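Local coordinates for protein histidinol-phosphatase (Bordetella pertussis, PDB 3FVV) that probably hydrolyses histidinol phosphate to histidinol and phosphate in histidine biosynthesis, as a magnesium-dependent phosphatase of the HAD superfamily, at residues 194-205 and 216-224. Numbering follows the deposited sequence.
Sequences LEAVTRPIAANP and RGWQVIDLF
Ala-202 and Val-220 pair in parallel where strand 219-221 joins strand 199-203 at one margin of the Rossmann-like HAD sheet, closing the beta-alpha-beta unit whose crossover is helix 207-216. Three backbone bonds run in sequence: Ala-202 N to Gln-219 O, Ile-221 N to Ala-202 O, and Asn-204 N to Ile-221 O, the last just 2.7 Å. On one face Ile-201 CG2 meets Ile-221 CD1, and Ile-201 CD1 lies against Gln-219 CB at 3.4 Å. On the other, Val-220 CG1 reaches Pro-205 CG.

Packing is tight at the Pro-200 end of the strand pair. Pro-200 CG sits 3.3 Å from the centroid of the Trp-218 five-membered ring, 11° off its normal, a CH-pi contact, while Arg-216 CD lies over the opposite face of the indole, toward its rim. Leu-194 CD1 approaches CZ3 of the same ring. Looser and facing solvent, Glu-195 OE2 takes Arg-216 NH1 at 2.7 Å in a salt bridge, through its anti lone pair and in the guanidinium plane; Arg-216, extended from CG to NE, carries the charge past the indole.

At the far end, Asn-204 lays its amide over one face of the Phe-224 ring, ND2 nearest CE2, the planes 23° apart. Its ND2 bonds to the carbonyl oxygen of His-13, which helps fix the amide's rotation, and OD1 accepts Phe-224 N at 3.2 Å, with the donor tilted 28° from the amide carbonyl plane.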
# COMPACT_ATOMS: atom_id res chain seq x y z
N LEU A 194 -13.00 -2.35 -4.16
CA LEU A 194 -13.52 -3.69 -4.22
C LEU A 194 -14.85 -3.67 -5.00
O LEU A 194 -15.12 -4.57 -5.80
CB LEU A 194 -13.68 -4.28 -2.83
CG LEU A 194 -12.45 -4.78 -2.07
CD1 LEU A 194 -12.81 -5.07 -0.65
CD2 LEU A 194 -11.84 -6.04 -2.75
N GLU A 195 -15.63 -2.61 -4.82
CA GLU A 195 -16.92 -2.45 -5.52
C GLU A 195 -16.79 -2.13 -6.99
O GLU A 195 -17.69 -2.38 -7.76
CB GLU A 195 -17.75 -1.38 -4.80
CG GLU A 195 -18.47 -1.94 -3.59
CD GLU A 195 -19.31 -0.91 -2.85
OE1 GLU A 195 -19.20 0.30 -3.18
OE2 GLU A 195 -20.07 -1.31 -1.94
N ALA A 196 -15.65 -1.60 -7.39
CA ALA A 196 -15.42 -1.11 -8.75
C ALA A 196 -15.03 -2.22 -9.74
O ALA A 196 -15.29 -2.10 -10.93
CB ALA A 196 -14.37 -0.01 -8.74
N VAL A 197 -14.39 -3.29 -9.26
CA VAL A 197 -13.83 -4.29 -10.15
C VAL A 197 -14.86 -5.39 -10.35
O VAL A 197 -15.84 -5.43 -9.64
CB VAL A 197 -12.54 -4.91 -9.54
CG1 VAL A 197 -11.43 -3.90 -9.56
CG2 VAL A 197 -12.80 -5.43 -8.14
N THR A 198 -14.61 -6.34 -11.23
CA THR A 198 -15.59 -7.45 -11.33
C THR A 198 -15.32 -8.58 -10.36
O THR A 198 -16.26 -9.30 -10.06
CB THR A 198 -15.67 -8.04 -12.72
OG1 THR A 198 -14.38 -8.59 -13.03
CG2 THR A 198 -16.08 -6.92 -13.78
N ARG A 199 -14.08 -8.77 -9.87
CA ARG A 199 -13.81 -9.86 -8.94
C ARG A 199 -13.10 -9.41 -7.67
O ARG A 199 -11.87 -9.56 -7.52
CB ARG A 199 -12.96 -10.92 -9.61
CG ARG A 199 -13.43 -11.33 -10.96
CD ARG A 199 -14.15 -12.67 -10.94
NE ARG A 199 -13.47 -13.58 -11.88
CZ ARG A 199 -14.03 -14.24 -12.89
NH1 ARG A 199 -15.34 -14.15 -13.13
NH2 ARG A 199 -13.27 -15.02 -13.65
N PRO A 200 -13.87 -8.88 -6.72
CA PRO A 200 -13.31 -8.51 -5.43
C PRO A 200 -12.96 -9.74 -4.58
O PRO A 200 -13.78 -10.69 -4.49
CB PRO A 200 -14.46 -7.72 -4.77
CG PRO A 200 -15.69 -8.29 -5.40
CD PRO A 200 -15.32 -8.63 -6.81
N ILE A 201 -11.80 -9.72 -3.93
CA ILE A 201 -11.33 -10.85 -3.08
C ILE A 201 -10.93 -10.24 -1.74
O ILE A 201 -10.10 -9.34 -1.69
CB ILE A 201 -10.04 -11.58 -3.65
CG1 ILE A 201 -10.17 -11.94 -5.15
CG2 ILE A 201 -9.73 -12.80 -2.86
CD1 ILE A 201 -11.28 -12.88 -5.47
N ALA A 202 -11.56 -10.70 -0.69
CA ALA A 202 -11.26 -10.28 0.65
C ALA A 202 -10.13 -11.20 1.10
O ALA A 202 -10.32 -12.41 1.24
CB ALA A 202 -12.47 -10.46 1.51
N ALA A 203 -8.96 -10.61 1.28
CA ALA A 203 -7.73 -11.33 1.62
C ALA A 203 -7.38 -11.00 3.06
O ALA A 203 -7.23 -9.81 3.41
CB ALA A 203 -6.58 -10.93 0.69
N ASN A 204 -7.25 -12.02 3.90
CA ASN A 204 -7.02 -11.83 5.31
C ASN A 204 -8.01 -10.80 5.89
O ASN A 204 -7.60 -9.90 6.61
CB ASN A 204 -5.56 -11.40 5.58
CG ASN A 204 -4.53 -12.23 4.79
OD1 ASN A 204 -4.52 -13.45 4.89
ND2 ASN A 204 -3.70 -11.57 3.97
N PRO A 205 -9.30 -10.89 5.57
CA PRO A 205 -10.16 -9.80 5.95
C PRO A 205 -10.28 -9.53 7.44
O PRO A 205 -10.17 -10.44 8.26
CB PRO A 205 -11.53 -10.25 5.42
CG PRO A 205 -11.38 -11.79 5.38
CD PRO A 205 -10.04 -11.91 4.84
N ARG A 216 -22.01 -10.68 0.48
CA ARG A 216 -22.10 -10.51 -0.96
C ARG A 216 -21.56 -11.68 -1.76
O ARG A 216 -21.46 -11.59 -2.97
CB ARG A 216 -21.38 -9.25 -1.39
CG ARG A 216 -21.74 -8.06 -0.58
CD ARG A 216 -21.20 -6.77 -1.19
NE ARG A 216 -21.48 -5.68 -0.26
CZ ARG A 216 -21.15 -4.40 -0.42
NH1 ARG A 216 -20.51 -3.94 -1.50
NH2 ARG A 216 -21.51 -3.55 0.53
N GLY A 217 -21.19 -12.78 -1.12
CA GLY A 217 -20.60 -13.89 -1.87
C GLY A 217 -19.19 -13.69 -2.45
O GLY A 217 -18.77 -14.45 -3.32
N TRP A 218 -18.45 -12.68 -1.97
CA TRP A 218 -17.09 -12.38 -2.47
C TRP A 218 -16.14 -13.44 -1.97
O TRP A 218 -16.20 -13.82 -0.80
CB TRP A 218 -16.59 -11.03 -1.93
CG TRP A 218 -17.26 -9.82 -2.46
CD1 TRP A 218 -18.12 -9.76 -3.51
CD2 TRP A 218 -17.11 -8.48 -1.98
NE1 TRP A 218 -18.50 -8.45 -3.71
CE2 TRP A 218 -17.89 -7.65 -2.79
CE3 TRP A 218 -16.37 -7.89 -0.95
CZ2 TRP A 218 -17.96 -6.26 -2.59
CZ3 TRP A 218 -16.45 -6.53 -0.75
CH2 TRP A 218 -17.25 -5.73 -1.55
N GLN A 219 -15.22 -13.88 -2.83
CA GLN A 219 -14.18 -14.83 -2.46
C GLN A 219 -13.40 -14.28 -1.23
O GLN A 219 -13.24 -13.06 -1.11
CB GLN A 219 -13.30 -15.04 -3.71
CG GLN A 219 -12.00 -15.73 -3.60
CD GLN A 219 -12.19 -17.17 -3.39
OE1 GLN A 219 -12.60 -17.60 -2.33
NE2 GLN A 219 -11.94 -17.95 -4.42
N VAL A 220 -13.00 -15.16 -0.31
CA VAL A 220 -12.22 -14.82 0.90
C VAL A 220 -11.01 -15.70 0.88
O VAL A 220 -11.13 -16.86 0.55
CB VAL A 220 -12.99 -15.10 2.21
CG1 VAL A 220 -12.10 -14.94 3.43
CG2 VAL A 220 -14.19 -14.18 2.31
N ILE A 221 -9.84 -15.17 1.15
CA ILE A 221 -8.67 -15.98 1.22
C ILE A 221 -7.88 -15.56 2.43
O ILE A 221 -7.61 -14.39 2.62
CB ILE A 221 -7.77 -15.84 -0.02
CG1 ILE A 221 -8.56 -16.10 -1.30
CG2 ILE A 221 -6.51 -16.77 0.10
CD1 ILE A 221 -7.65 -15.94 -2.52
N ASP A 222 -7.50 -16.52 3.25
CA ASP A 222 -6.71 -16.24 4.43
C ASP A 222 -5.32 -16.71 4.10
O ASP A 222 -4.95 -17.86 4.32
CB ASP A 222 -7.32 -16.90 5.65
CG ASP A 222 -8.51 -16.10 6.20
OD1 ASP A 222 -8.34 -14.91 6.52
OD2 ASP A 222 -9.63 -16.59 6.20
N LEU A 223 -4.57 -15.83 3.46
CA LEU A 223 -3.19 -16.18 3.00
C LEU A 223 -2.24 -16.48 4.15
O LEU A 223 -1.33 -17.26 3.98
CB LEU A 223 -2.58 -15.05 2.19
CG LEU A 223 -3.24 -14.78 0.85
CD1 LEU A 223 -2.74 -13.46 0.22
CD2 LEU A 223 -3.04 -15.95 -0.14
N PHE A 224 -2.38 -15.81 5.28
CA PHE A 224 -1.49 -16.08 6.41
C PHE A 224 -2.13 -15.74 7.71
O PHE A 224 -1.58 -16.22 8.74
CB PHE A 224 -0.10 -15.38 6.31
CG PHE A 224 -0.13 -14.01 5.69
CD1 PHE A 224 0.47 -13.80 4.45
CD2 PHE A 224 -0.80 -12.97 6.28
CE1 PHE A 224 0.41 -12.56 3.82
CE2 PHE A 224 -0.89 -11.72 5.65
CZ PHE A 224 -0.26 -11.50 4.41